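Local coordinates for MerB2 (Bacillus megaterium, PDB 5C17), which probably cleaves the carbon-mercury bond of organomercurial compounds, as an alkylmercury lyase, and here holds a mercury(II) ion, at residues A[147-152]-A[166-171]; A[108-113]-A[196-201]; A[80-85]-A[96-101]; A[128-133]-A[142-147]. All coordinates share one frame; numbering follows the deposited sequence. Where two conformers were deposited one is given.

How the contacts relate
From the N terminus, contact 3 closes first. It brings 80-85 back against 96-101 over a short loop that contains strand 89-93, within the large antiparallel sheet. Segment 108-113 then opens contact 2, the longest loop, which closes only at 196-201 near the C terminus. Contacts 4 and 1 both lie within that loop, one after the other, and no two contacts cross. Contact 4 is the hairpin at the far edge of the large sheet. Contact 1 belongs to the small sheet, and the two share Thr-147. Leu-109 packs on Leu-82, Ile-149 on Ala-197, and Ile-130 on Tyr-170. The two sheets thus meet directly through Ile-130, and helix 103-113 packs on both.

Contact 1 of 4, residues A[147-152]-A[166-171]; sequences TVIWTV and KQIHYF
Strand 148-151 runs antiparallel to strand 169-171, with Val-148/Phe-171 and Trp-150/His-169 as hydrogen-bonded pairs and Ile-149/Tyr-170 as the non-hydrogen-bonded pair between them. Their axes come within 4.7 Å. Four backbone bonds join them, the shortest from Trp-150 N to His-169 O at 2.8 Å. Trp-150, His-169 and Phe-171 share one face. Trp-150 CG lies opposite the backbone N (chi1 171°), which lays the indole alongside both neighbouring rings. Trp-150 CB sits in the plane of the Phe-171 ring, at its edge, 3.5 Å from CE2. The indole and imidazole planes are 17° apart, but the rings are slid so far that they barely overlap; Trp-150 CD1 is 3.9 Å from His-169 CD2. Trp-180 of helix 174-183 packs against all three rings. Gln-167 O lies in the indole plane, 3.4 Å from Trp-150 CD1. A water takes the N-H of Trp-150 NE1 at 3.0 Å and donates to Gln-167 O at 2.7 Å. Strand 148-151 is the middle of a three-stranded antiparallel sheet, with strand 190-192 on its far side. The opposite face carries Ile-149 and Tyr-170 against helix 103-113. Ile-149 CG1 meets Tyr-170 CD1 at 3.8 Å, coming obliquely to the ring, and Thr-147 CG2 touches the same carbon. Tyr-170 OH is hydrogen-bonded to Thr-106 OG1. An alanine at Ile-149 would lack CG1, CG2 and CD1, which is likely to open a gap between the Tyr-170 ring and Ile-104. At the other end, Ile-168 CG2 packs on Trp-150 O, and its side chain comes near the bound dithiol.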
loop_
_atom_site.group_PDB
_atom_site.type_symbol
_atom_site.label_atom_id
_atom_site.label_comp_id
_atom_site.label_asym_id
_atom_site.label_seq_id
_atom_site.Cartn_x
_atom_site.Cartn_y
_atom_site.Cartn_z
ATOM N N THR A 147 13.299 13.006 -6.320
ATOM C CA THR A 147 12.345 12.375 -5.417
ATOM C C THR A 147 12.844 11.018 -4.933
ATOM O O THR A 147 13.348 10.204 -5.711
ATOM C CB THR A 147 10.988 12.230 -6.117
ATOM O OG1 THR A 147 10.435 13.525 -6.356
ATOM C CG2 THR A 147 9.981 11.461 -5.267
ATOM N N VAL A 148 12.679 10.787 -3.639
ATOM C CA VAL A 148 13.068 9.549 -2.981
ATOM C C VAL A 148 11.990 9.175 -1.965
ATOM O O VAL A 148 11.064 9.953 -1.714
ATOM C CB VAL A 148 14.436 9.668 -2.282
ATOM C CG1 VAL A 148 15.568 9.793 -3.313
ATOM C CG2 VAL A 148 14.428 10.846 -1.309
ATOM N N ILE A 149 12.114 7.984 -1.393
ATOM C CA ILE A 149 11.190 7.497 -0.382
ATOM C C ILE A 149 11.930 7.224 0.925
ATOM O O ILE A 149 13.066 6.746 0.912
ATOM C CB ILE A 149 10.504 6.215 -0.877
ATOM C CG1 ILE A 149 9.517 6.581 -1.987
ATOM C CG2 ILE A 149 9.792 5.463 0.264
ATOM C CD1 ILE A 149 8.919 5.386 -2.731
ATOM N N TRP A 150 11.282 7.564 2.034
ATOM C CA TRP A 150 11.744 7.225 3.363
ATOM C C TRP A 150 10.922 6.051 3.849
ATOM O O TRP A 150 9.694 6.121 3.871
ATOM C CB TRP A 150 11.552 8.415 4.284
ATOM C CG TRP A 150 11.794 8.148 5.725
ATOM C CD1 TRP A 150 10.864 7.860 6.675
ATOM C CD2 TRP A 150 13.052 8.165 6.393
ATOM N NE1 TRP A 150 11.456 7.684 7.886
ATOM C CE2 TRP A 150 12.804 7.878 7.748
ATOM C CE3 TRP A 150 14.362 8.395 5.979
ATOM C CZ2 TRP A 150 13.823 7.807 8.695
ATOM C CZ3 TRP A 150 15.369 8.331 6.919
ATOM C CH2 TRP A 150 15.093 8.040 8.264
ATOM N N THR A 151 11.597 4.979 4.244
ATOM C CA THR A 151 10.953 3.770 4.719
ATOM C C THR A 151 11.465 3.410 6.109
ATOM O O THR A 151 12.504 3.906 6.554
ATOM C CB THR A 151 11.166 2.605 3.739
ATOM O OG1 THR A 151 10.330 1.513 4.124
ATOM C CG2 THR A 151 12.602 2.160 3.706
ATOM N N VAL A 152 10.706 2.566 6.797
ATOM C CA VAL A 152 11.062 2.102 8.125
ATOM C C VAL A 152 11.093 0.584 8.124
ATOM O O VAL A 152 10.544 -0.053 7.225
ATOM C CB VAL A 152 10.074 2.614 9.204
ATOM C CG1 VAL A 152 10.119 4.126 9.276
ATOM C CG2 VAL A 152 8.642 2.126 8.957
ATOM N N LYS A 166 1.862 5.261 7.876
ATOM C CA LYS A 166 1.976 6.660 8.302
ATOM C C LYS A 166 3.422 7.086 8.570
ATOM O O LYS A 166 3.693 8.269 8.746
ATOM C CB LYS A 166 1.130 6.933 9.560
ATOM C CG LYS A 166 -0.378 6.843 9.358
ATOM C CD LYS A 166 -1.151 7.005 10.691
ATOM C CE LYS A 166 -1.023 8.403 11.318
ATOM N NZ LYS A 166 -1.810 8.512 12.574
ATOM N N GLN A 167 4.336 6.127 8.606
ATOM C CA GLN A 167 5.757 6.394 8.856
ATOM C C GLN A 167 6.608 6.424 7.584
ATOM O O GLN A 167 7.799 6.709 7.649
ATOM C CB GLN A 167 6.313 5.334 9.806
ATOM C CG GLN A 167 5.642 5.289 11.179
ATOM C CD GLN A 167 6.113 4.100 11.989
ATOM O OE1 GLN A 167 5.331 3.204 12.306
ATOM N NE2 GLN A 167 7.400 4.070 12.307
ATOM N N ILE A 168 5.986 6.138 6.441
ATOM C CA ILE A 168 6.642 6.101 5.153
ATOM C C ILE A 168 6.257 7.389 4.421
ATOM O O ILE A 168 5.156 7.786 4.479
ATOM C CB ILE A 168 6.185 4.863 4.373
ATOM C CG1 ILE A 168 6.692 3.581 5.057
ATOM C CG2 ILE A 168 6.532 4.963 2.884
ATOM C CD1 ILE A 168 6.000 2.321 4.608
ATOM N N HIS A 169 7.234 7.983 3.754
ATOM C CA HIS A 169 7.045 9.254 3.089
ATOM C C HIS A 169 7.797 9.382 1.772
ATOM O O HIS A 169 8.777 8.742 1.509
ATOM C CB HIS A 169 7.598 10.373 4.001
ATOM C CG HIS A 169 7.086 10.340 5.398
ATOM N ND1 HIS A 169 5.765 10.542 5.714
ATOM C CD2 HIS A 169 7.732 10.141 6.558
ATOM C CE1 HIS A 169 5.625 10.450 7.017
ATOM N NE2 HIS A 169 6.797 10.194 7.544
ATOM N N TYR A 170 7.258 10.260 0.943
ATOM C CA TYR A 170 7.942 10.795 -0.226
ATOM C C TYR A 170 8.672 12.048 0.272
ATOM O O TYR A 170 8.168 12.801 1.041
ATOM C CB TYR A 170 7.000 11.244 -1.352
ATOM C CG TYR A 170 6.695 10.221 -2.457
ATOM C CD1 TYR A 170 7.682 9.672 -3.243
ATOM C CD2 TYR A 170 5.399 9.863 -2.733
ATOM C CE1 TYR A 170 7.387 8.805 -4.242
ATOM C CE2 TYR A 170 5.102 8.969 -3.728
ATOM C CZ TYR A 170 6.108 8.433 -4.483
ATOM O OH TYR A 170 5.889 7.563 -5.493
ATOM N N PHE A 171 9.877 12.228 -0.229
ATOM C CA PHE A 171 10.656 13.441 -0.043
ATOM C C PHE A 171 11.099 13.950 -1.426
ATOM O O PHE A 171 11.478 13.196 -2.304
ATOM C CB PHE A 171 11.853 13.306 0.915
ATOM C CG PHE A 171 11.441 13.185 2.350
ATOM C CD1 PHE A 171 10.908 14.266 3.017
ATOM C CD2 PHE A 171 11.520 11.976 3.027
ATOM C CE1 PHE A 171 10.478 14.152 4.305
ATOM C CE2 PHE A 171 11.105 11.864 4.347
ATOM C CZ PHE A 171 10.585 12.965 4.975
HETATM O O HOH W 1 9.160 7.576 9.816
#

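Contact 2 of 4, residues A[108-113]-A[196-201]; sequences ELSTAL and QALSFG
Thr-111 sets OG1 beside its own backbone N (chi1 -59°), facing Leu-198 O, while Glu-108 turns CG between its backbone N and carbonyl carbon (chi1 88°) and then extends toward Phe-200. This is a close helix-helix packing between helix 103-113 and helix 194-207. The short axes approach to 6.6 Å and cross at -35°. Gly-201 makes it possible: its CA is 4.0 Å from Glu-108 CA, and a side chain there would clash with Thr-111 CB and Glu-108 O. Instead Gly-201 CA makes a CA-H...O contact to Glu-108 O at 3.4 Å. Thr-111 OG1 donates to Leu-198 O at 2.7 Å. That carbonyl also accepts from Gly-201 N, and the two donors reach it from opposite faces of its plane. A valine in place of Thr-111 would probably leave Leu-198 O with the Gly-201 N-H but without its partner from the facing helix. Glu-108 is buried near the bound dithiol, and Tyr-11 of helix 5-17 touches it. Its OE1 lies at the edge of the Phe-200 ring, 3.3 Å from Phe-200 CB. One water donates to Glu-108 OE1 at 2.6 Å and to Phe-200 O at 2.8 Å.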
loop_
_atom_site.group_PDB
_atom_site.type_symbol
_atom_site.label_atom_id
_atom_site.label_comp_id
_atom_site.label_asym_id
_atom_site.label_seq_id
_atom_site.Cartn_x
_atom_site.Cartn_y
_atom_site.Cartn_z
ATOM N N GLU A 108 4.531 0.145 -5.781
ATOM C CA GLU A 108 4.383 -1.302 -5.746
ATOM C C GLU A 108 3.031 -1.746 -6.292
ATOM O O GLU A 108 2.943 -2.828 -6.861
ATOM C CB GLU A 108 4.689 -1.883 -4.372
ATOM C CG GLU A 108 3.555 -1.940 -3.443
ATOM C CD GLU A 108 3.885 -2.620 -2.126
ATOM O OE1 GLU A 108 5.068 -2.922 -1.869
ATOM O OE2 GLU A 108 2.948 -2.851 -1.344
ATOM N N LEU A 109 1.997 -0.918 -6.159
ATOM C CA LEU A 109 0.697 -1.277 -6.718
ATOM C C LEU A 109 0.723 -1.297 -8.250
ATOM O O LEU A 109 0.000 -2.068 -8.872
ATOM C CB LEU A 109 -0.390 -0.349 -6.178
ATOM C CG LEU A 109 -0.743 -0.534 -4.705
ATOM C CD1 LEU A 109 -1.587 0.622 -4.201
ATOM C CD2 LEU A 109 -1.458 -1.855 -4.479
ATOM N N SER A 110 1.532 -0.445 -8.864
ATOM C CA SER A 110 1.672 -0.453 -10.315
ATOM C C SER A 110 2.147 -1.827 -10.774
ATOM O O SER A 110 1.597 -2.432 -11.700
ATOM C CB SER A 110 2.661 0.629 -10.769
ATOM O OG SER A 110 2.893 0.562 -12.166
ATOM N N THR A 111 3.179 -2.325 -10.107
ATOM C CA THR A 111 3.741 -3.626 -10.415
ATOM C C THR A 111 2.751 -4.730 -10.101
ATOM O O THR A 111 2.518 -5.620 -10.923
ATOM C CB THR A 111 5.028 -3.823 -9.621
ATOM O OG1 THR A 111 5.927 -2.777 -9.986
ATOM C CG2 THR A 111 5.650 -5.190 -9.894
ATOM N N ALA A 112 2.141 -4.676 -8.921
ATOM C CA ALA A 112 1.252 -5.751 -8.495
ATOM C C ALA A 112 0.016 -5.861 -9.389
ATOM O O ALA A 112 -0.450 -6.959 -9.676
ATOM C CB ALA A 112 0.851 -5.548 -7.043
ATOM N N LEU A 113 -0.510 -4.717 -9.822
ATOM C CA LEU A 113 -1.724 -4.684 -10.636
ATOM C C LEU A 113 -1.432 -4.742 -12.132
ATOM O O LEU A 113 -2.364 -4.787 -12.946
ATOM C CB LEU A 113 -2.542 -3.436 -10.314
ATOM C CG LEU A 113 -3.116 -3.378 -8.901
ATOM C CD1 LEU A 113 -3.697 -2.000 -8.612
ATOM C CD2 LEU A 113 -4.180 -4.460 -8.727
ATOM N N GLN A 196 13.415 0.778 -6.582
ATOM C CA GLN A 196 13.289 -0.270 -5.571
ATOM C C GLN A 196 11.822 -0.446 -5.142
ATOM O O GLN A 196 11.351 -1.573 -4.963
ATOM C CB GLN A 196 14.193 0.030 -4.365
ATOM C CG GLN A 196 15.681 -0.082 -4.704
ATOM C CD GLN A 196 16.674 0.697 -3.793
ATOM O OE1 GLN A 196 16.312 1.415 -2.841
ATOM N NE2 GLN A 196 17.956 0.532 -4.108
ATOM N N ALA A 197 11.086 0.653 -4.995
ATOM C CA ALA A 197 9.682 0.564 -4.593
ATOM C C ALA A 197 8.868 -0.164 -5.657
ATOM O O ALA A 197 7.988 -0.957 -5.336
ATOM C CB ALA A 197 9.111 1.942 -4.313
ATOM N N LEU A 198 9.160 0.092 -6.927
ATOM C CA LEU A 198 8.487 -0.640 -7.994
ATOM C C LEU A 198 8.694 -2.131 -7.844
ATOM O O LEU A 198 7.762 -2.915 -7.998
ATOM C CB LEU A 198 8.982 -0.188 -9.361
ATOM C CG LEU A 198 8.335 1.057 -9.937
ATOM C CD1 LEU A 198 9.104 1.532 -11.152
ATOM C CD2 LEU A 198 6.885 0.775 -10.306
ATOM N N SER A 199 9.925 -2.529 -7.544
ATOM C CA SER A 199 10.236 -3.950 -7.451
ATOM C C SER A 199 9.520 -4.614 -6.267
ATOM O O SER A 199 9.300 -5.822 -6.269
ATOM C CB SER A 199 11.743 -4.158 -7.342
ATOM O OG SER A 199 12.167 -3.929 -6.023
ATOM N N PHE A 200 9.128 -3.831 -5.267
ATOM C CA PHE A 200 8.432 -4.399 -4.121
ATOM C C PHE A 200 7.100 -5.047 -4.525
ATOM O O PHE A 200 6.614 -5.929 -3.844
ATOM C CB PHE A 200 8.152 -3.332 -3.070
ATOM C CG PHE A 200 9.291 -3.083 -2.115
ATOM C CD1 PHE A 200 10.598 -3.424 -2.426
ATOM C CD2 PHE A 200 9.033 -2.512 -0.884
ATOM C CE1 PHE A 200 11.626 -3.186 -1.510
ATOM C CE2 PHE A 200 10.056 -2.270 0.029
ATOM C CZ PHE A 200 11.346 -2.604 -0.288
ATOM N N GLY A 201 6.523 -4.616 -5.638
ATOM C CA GLY A 201 5.277 -5.203 -6.095
ATOM C C GLY A 201 5.421 -6.672 -6.425
ATOM O O GLY A 201 4.433 -7.396 -6.403
HETATM O O HOH W 2 5.646 -5.389 -1.266
#

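Contact 3 of 4, residues A[80-85]-A[96-101]; sequences LGLSII and RTLFAW
Ser-83 OG donates to Ile-85 O at 2.7 Å and accepts from a water at 2.8 Å, and that same water takes the N-H of Trp-101 NE1 across the contact. The serine CB-OG bond runs opposite the backbone N (chi1 180°), which carries the hydroxyl out to both partners. This bond to Ile-85 O spans the bend where the chain leaves the strand. There Ile-85 O also lies near Phe-99, 3.4 Å from CD1. Ser-83 O lies in the plane of the same ring, at its edge. Between the backbones, Ser-83 and Phe-99 form a hydrogen-bonded antiparallel pair. Ser-83 N reaches Phe-99 O at 2.9 Å, with the donor tilted 33° from the carbonyl plane. The return bond, from Phe-99 N to Ser-83 O, lies in the carbonyl plane. Two residues along, Trp-101 N donates to Gly-81 O at 2.8 Å. Gly-81 N stands over one face of the indole, 3.3 Å above its plane and toward the rim. Any side chain at Gly-81 would jam against Leu-80 O at these backbone angles. On the other face of the sheet Leu-82 CD1 meets Leu-98 CD1 obliquely at 4.1 Å. Both leucines also touch Ile-91 of strand 89-93, and Leu-82 reaches Ile-33 of helix 22-34. Trp-160 and Ala-161 of helix 160-164 pack on Trp-101. The two segments are neighbours in the large antiparallel sheet. Strand 96-100 leads through Trp-101 directly into Cys-102, which binds mercury together with Cys-165, and the nearest atom of the Trp-101 side chain is about 5 Å from the ion.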
loop_
_atom_site.group_PDB
_atom_site.type_symbol
_atom_site.label_atom_id
_atom_site.label_comp_id
_atom_site.label_asym_id
_atom_site.label_seq_id
_atom_site.Cartn_x
_atom_site.Cartn_y
_atom_site.Cartn_z
ATOM N N LEU A 80 -4.433 -3.543 1.520
ATOM C CA LEU A 80 -3.059 -3.788 1.082
ATOM C C LEU A 80 -2.471 -2.584 0.349
ATOM O O LEU A 80 -1.739 -2.751 -0.630
ATOM C CB LEU A 80 -2.977 -5.045 0.211
ATOM C CG LEU A 80 -3.543 -6.314 0.857
ATOM C CD1 LEU A 80 -3.442 -7.456 -0.086
ATOM C CD2 LEU A 80 -2.862 -6.675 2.156
ATOM N N GLY A 81 -2.785 -1.389 0.847
ATOM C CA GLY A 81 -2.213 -0.151 0.310
ATOM C C GLY A 81 -3.071 0.586 -0.702
ATOM O O GLY A 81 -2.796 1.733 -1.015
ATOM N N LEU A 82 -4.097 -0.079 -1.222
ATOM C CA LEU A 82 -4.942 0.474 -2.264
ATOM C C LEU A 82 -6.271 0.938 -1.650
ATOM O O LEU A 82 -6.860 0.221 -0.852
ATOM C CB LEU A 82 -5.210 -0.610 -3.305
ATOM C CG LEU A 82 -6.007 -0.200 -4.541
ATOM C CD1 LEU A 82 -5.272 0.846 -5.367
ATOM C CD2 LEU A 82 -6.325 -1.436 -5.387
ATOM N N SER A 83 -6.756 2.104 -2.066
ATOM C CA SER A 83 -7.916 2.730 -1.440
ATOM C C SER A 83 -8.829 3.403 -2.458
ATOM O O SER A 83 -8.369 4.074 -3.382
ATOM C CB SER A 83 -7.425 3.802 -0.452
ATOM O OG SER A 83 -8.497 4.458 0.190
ATOM N N ILE A 84 -10.139 3.248 -2.261
ATOM C CA ILE A 84 -11.057 4.041 -3.061
ATOM C C ILE A 84 -11.275 5.417 -2.432
ATOM O O ILE A 84 -11.642 6.349 -3.138
ATOM C CB ILE A 84 -12.400 3.321 -3.361
ATOM C CG1 ILE A 84 -13.192 3.037 -2.080
ATOM C CG2 ILE A 84 -12.122 2.043 -4.104
ATOM C CD1 ILE A 84 -14.590 2.497 -2.337
ATOM N N ILE A 85 -11.027 5.558 -1.130
ATOM C CA ILE A 85 -11.220 6.845 -0.461
ATOM C C ILE A 85 -9.910 7.635 -0.418
ATOM O O ILE A 85 -8.821 7.049 -0.439
ATOM C CB ILE A 85 -11.848 6.688 0.946
ATOM C CG1 ILE A 85 -10.974 5.828 1.855
ATOM C CG2 ILE A 85 -13.269 6.115 0.823
ATOM C CD1 ILE A 85 -11.398 5.863 3.343
ATOM N N ARG A 96 -9.176 4.707 -13.769
ATOM C CA ARG A 96 -9.843 5.328 -12.629
ATOM C C ARG A 96 -8.875 5.959 -11.645
ATOM O O ARG A 96 -7.682 5.635 -11.597
ATOM C CB ARG A 96 -10.734 4.336 -11.899
ATOM C CG ARG A 96 -10.079 3.034 -11.588
ATOM C CD ARG A 96 -11.013 2.120 -10.784
ATOM N NE ARG A 96 -12.354 2.020 -11.350
ATOM C CZ ARG A 96 -12.730 1.124 -12.257
ATOM N NH1 ARG A 96 -13.981 1.128 -12.695
ATOM N NH2 ARG A 96 -11.870 0.232 -12.736
ATOM N N THR A 97 -9.416 6.872 -10.861
ATOM C CA THR A 97 -8.653 7.554 -9.840
ATOM C C THR A 97 -8.833 6.848 -8.515
ATOM O O THR A 97 -9.920 6.831 -7.940
ATOM C CB THR A 97 -9.105 8.996 -9.688
ATOM O OG1 THR A 97 -8.953 9.664 -10.943
ATOM C CG2 THR A 97 -8.261 9.685 -8.647
ATOM N N LEU A 98 -7.757 6.253 -8.045
ATOM C CA LEU A 98 -7.709 5.583 -6.762
ATOM C C LEU A 98 -6.645 6.260 -5.903
ATOM O O LEU A 98 -6.075 7.284 -6.288
ATOM C CB LEU A 98 -7.428 4.086 -6.962
ATOM C CG LEU A 98 -8.503 3.310 -7.741
ATOM C CD1 LEU A 98 -8.019 1.932 -8.160
ATOM C CD2 LEU A 98 -9.757 3.158 -6.901
ATOM N N PHE A 99 -6.391 5.694 -4.732
ATOM C CA PHE A 99 -5.449 6.285 -3.795
ATOM C C PHE A 99 -4.602 5.201 -3.170
ATOM O O PHE A 99 -4.970 4.027 -3.193
ATOM C CB PHE A 99 -6.206 7.068 -2.724
ATOM C CG PHE A 99 -7.059 8.152 -3.285
ATOM C CD1 PHE A 99 -8.369 7.893 -3.655
ATOM C CD2 PHE A 99 -6.552 9.434 -3.471
ATOM C CE1 PHE A 99 -9.159 8.899 -4.198
ATOM C CE2 PHE A 99 -7.352 10.441 -4.006
ATOM C CZ PHE A 99 -8.656 10.162 -4.364
ATOM N N ALA A 100 -3.445 5.602 -2.648
ATOM C CA ALA A 100 -2.551 4.662 -1.993
ATOM C C ALA A 100 -2.271 5.094 -0.562
ATOM O O ALA A 100 -2.215 6.297 -0.260
ATOM C CB ALA A 100 -1.243 4.548 -2.754
ATOM N N TRP A 101 -2.035 4.119 0.314
ATOM C CA TRP A 101 -1.800 4.417 1.727
ATOM C C TRP A 101 -0.455 5.097 1.997
ATOM O O TRP A 101 -0.318 5.762 3.015
ATOM C CB TRP A 101 -1.896 3.161 2.573
ATOM C CG TRP A 101 -3.275 2.581 2.648
ATOM C CD1 TRP A 101 -4.441 3.165 2.260
ATOM C CD2 TRP A 101 -3.620 1.294 3.152
ATOM N NE1 TRP A 101 -5.501 2.314 2.486
ATOM C CE2 TRP A 101 -5.022 1.162 3.045
ATOM C CE3 TRP A 101 -2.890 0.244 3.706
ATOM C CZ2 TRP A 101 -5.683 0.010 3.433
ATOM C CZ3 TRP A 101 -3.553 -0.895 4.102
ATOM C CH2 TRP A 101 -4.935 -1.003 3.968
HETATM O O HOH W 3 -8.261 3.172 2.698
HETATM O O HOH W 4 -11.715 6.320 -5.971
#

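Contact 4 of 4, residues A[128-133]-A[142-147]; sequences EPIEVT and TTPDST
Ile-130 reaches across to the chain around Pro-144, and its CB lies 4.1 Å from Thr-143 O. CG2 meets Thr-147 CG2 tip to tip at 3.9 Å. CG1 sits beside the backbone N (chi1 -68°) and passes Pro-144 at about a right angle, 4.1 Å from its CD. The chain continues extended, and Ile-130 CD1 ends against Tyr-170 CB at 3.6 Å, in the neighbouring small sheet. This buried isoleucine packs both on the turn residues and on strand 169-171. The segments lie on the two arms of a beta hairpin, strands 129-135 and 138-143, at one edge of the large antiparallel sheet, and 142-147 runs on past the second arm. Glu-131 and Thr-143 are its hydrogen-bonded pair. Glu-131 N reaches Thr-143 O at 2.9 Å, and Thr-143 N reaches Glu-131 O at 2.8 Å; both bonds are nearly straight. Their side chains lie alongside each other, with Thr-143 OG1 3.5 Å from Glu-131 CB. The Glu-131 carboxylate goes on to a salt bridge with Lys-141. On the opposite face Val-132 and Thr-142 lie side by side. A water donates to Pro-129 O and is hydrogen-bonded to Thr-143 OG1. The pairing stops at Pro-144, which follows a cis peptide bond. A type I turn then runs from Pro-144 to Thr-147. Pro-144 O takes two bonds from Thr-147, one from the backbone N and one from OG1. The Glu-128 and Pro-144 side chains come at each other from opposite directions, with Glu-128 OE1 3.3 Å from Pro-144 CG, while Glu-128 OE2 is hydrogen-bonded to Thr-126 OG1.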
loop_
_atom_site.group_PDB
_atom_site.type_symbol
_atom_site.label_atom_id
_atom_site.label_comp_id
_atom_site.label_asym_id
_atom_site.label_seq_id
_atom_site.Cartn_x
_atom_site.Cartn_y
_atom_site.Cartn_z
ATOM N N GLU A 128 5.597 20.457 -1.284
ATOM C CA GLU A 128 5.504 20.670 -2.721
ATOM C C GLU A 128 4.921 19.429 -3.416
ATOM O O GLU A 128 4.999 18.315 -2.889
ATOM C CB GLU A 128 6.872 20.997 -3.303
ATOM C CG GLU A 128 7.810 19.819 -3.430
ATOM C CD GLU A 128 9.224 20.282 -3.719
ATOM O OE1 GLU A 128 9.598 20.339 -4.901
ATOM O OE2 GLU A 128 9.936 20.647 -2.762
ATOM N N PRO A 129 4.343 19.617 -4.614
ATOM C CA PRO A 129 3.774 18.461 -5.315
ATOM C C PRO A 129 4.859 17.550 -5.891
ATOM O O PRO A 129 5.909 18.015 -6.335
ATOM C CB PRO A 129 2.940 19.106 -6.428
ATOM C CG PRO A 129 3.592 20.441 -6.655
ATOM C CD PRO A 129 4.100 20.881 -5.331
ATOM N N ILE A 130 4.575 16.256 -5.889
ATOM C CA ILE A 130 5.413 15.225 -6.488
ATOM C C ILE A 130 4.583 14.510 -7.545
ATOM O O ILE A 130 3.427 14.165 -7.289
ATOM C CB ILE A 130 5.883 14.245 -5.402
ATOM C CG1 ILE A 130 6.858 15.004 -4.473
ATOM C CG2 ILE A 130 6.512 12.968 -6.014
ATOM C CD1 ILE A 130 7.419 14.218 -3.395
ATOM N N GLU A 131 5.153 14.342 -8.730
ATOM C CA GLU A 131 4.503 13.627 -9.823
ATOM C C GLU A 131 5.446 12.559 -10.347
ATOM O O GLU A 131 6.617 12.831 -10.616
ATOM C CB GLU A 131 4.112 14.581 -10.948
ATOM C CG GLU A 131 3.086 15.605 -10.488
ATOM C CD GLU A 131 2.347 16.278 -11.635
ATOM O OE1 GLU A 131 1.262 16.836 -11.382
ATOM O OE2 GLU A 131 2.843 16.253 -12.783
ATOM N N VAL A 132 4.929 11.348 -10.471
ATOM C CA VAL A 132 5.685 10.214 -10.978
ATOM C C VAL A 132 4.778 9.464 -11.933
ATOM O O VAL A 132 3.607 9.254 -11.627
ATOM C CB VAL A 132 6.123 9.251 -9.855
ATOM C CG1 VAL A 132 6.900 8.088 -10.430
ATOM C CG2 VAL A 132 6.974 9.986 -8.820
ATOM N N THR A 133 5.296 9.052 -13.083
ATOM C CA THR A 133 4.536 8.156 -13.946
ATOM C C THR A 133 5.366 6.925 -14.272
ATOM O O THR A 133 6.606 6.962 -14.290
ATOM C CB THR A 133 4.049 8.819 -15.252
ATOM O OG1 THR A 133 5.169 9.178 -16.047
ATOM C CG2 THR A 133 3.218 10.066 -14.966
ATOM N N THR A 142 9.326 12.038 -13.432
ATOM C CA THR A 142 9.538 12.130 -11.998
ATOM C C THR A 142 9.901 13.563 -11.699
ATOM O O THR A 142 10.965 14.030 -12.093
ATOM C CB THR A 142 10.665 11.187 -11.495
ATOM O OG1 THR A 142 10.315 9.829 -11.763
ATOM C CG2 THR A 142 10.897 11.341 -10.012
ATOM N N THR A 143 9.013 14.270 -11.015
ATOM C CA THR A 143 9.265 15.648 -10.634
ATOM C C THR A 143 8.904 15.834 -9.177
ATOM O O THR A 143 7.805 15.468 -8.770
ATOM C CB THR A 143 8.484 16.655 -11.491
ATOM O OG1 THR A 143 7.074 16.468 -11.327
ATOM C CG2 THR A 143 8.851 16.511 -12.947
ATOM N N PRO A 144 9.818 16.399 -8.378
ATOM C CA PRO A 144 11.200 16.738 -8.730
ATOM C C PRO A 144 12.023 15.508 -9.111
ATOM O O PRO A 144 11.725 14.404 -8.664
ATOM C CB PRO A 144 11.750 17.348 -7.441
ATOM C CG PRO A 144 10.583 17.737 -6.653
ATOM C CD PRO A 144 9.512 16.763 -6.982
ATOM N N ASP A 145 13.047 15.698 -9.933
ATOM C CA ASP A 145 13.826 14.564 -10.412
ATOM C C ASP A 145 14.531 13.821 -9.275
ATOM O O ASP A 145 14.845 12.637 -9.409
ATOM C CB ASP A 145 14.824 14.973 -11.512
ATOM C CG ASP A 145 15.738 16.123 -11.110
ATOM O OD1 ASP A 145 15.780 16.515 -9.929
ATOM O OD2 ASP A 145 16.441 16.640 -12.007
ATOM N N SER A 146 14.738 14.514 -8.154
ATOM C CA SER A 146 15.443 13.982 -6.988
ATOM C C SER A 146 14.551 13.264 -5.960
ATOM O O SER A 146 15.001 12.911 -4.862
ATOM C CB SER A 146 16.177 15.134 -6.294
ATOM O OG SER A 146 15.308 16.239 -6.119
ATOM N N THR A 147 13.299 13.006 -6.320
ATOM C CA THR A 147 12.345 12.375 -5.417
ATOM C C THR A 147 12.844 11.018 -4.933
ATOM O O THR A 147 13.348 10.204 -5.711
ATOM C CB THR A 147 10.988 12.230 -6.117
ATOM O OG1 THR A 147 10.435 13.525 -6.356
ATOM C CG2 THR A 147 9.981 11.461 -5.267
HETATM O O HOH W 5 5.930 17.918 -9.235
#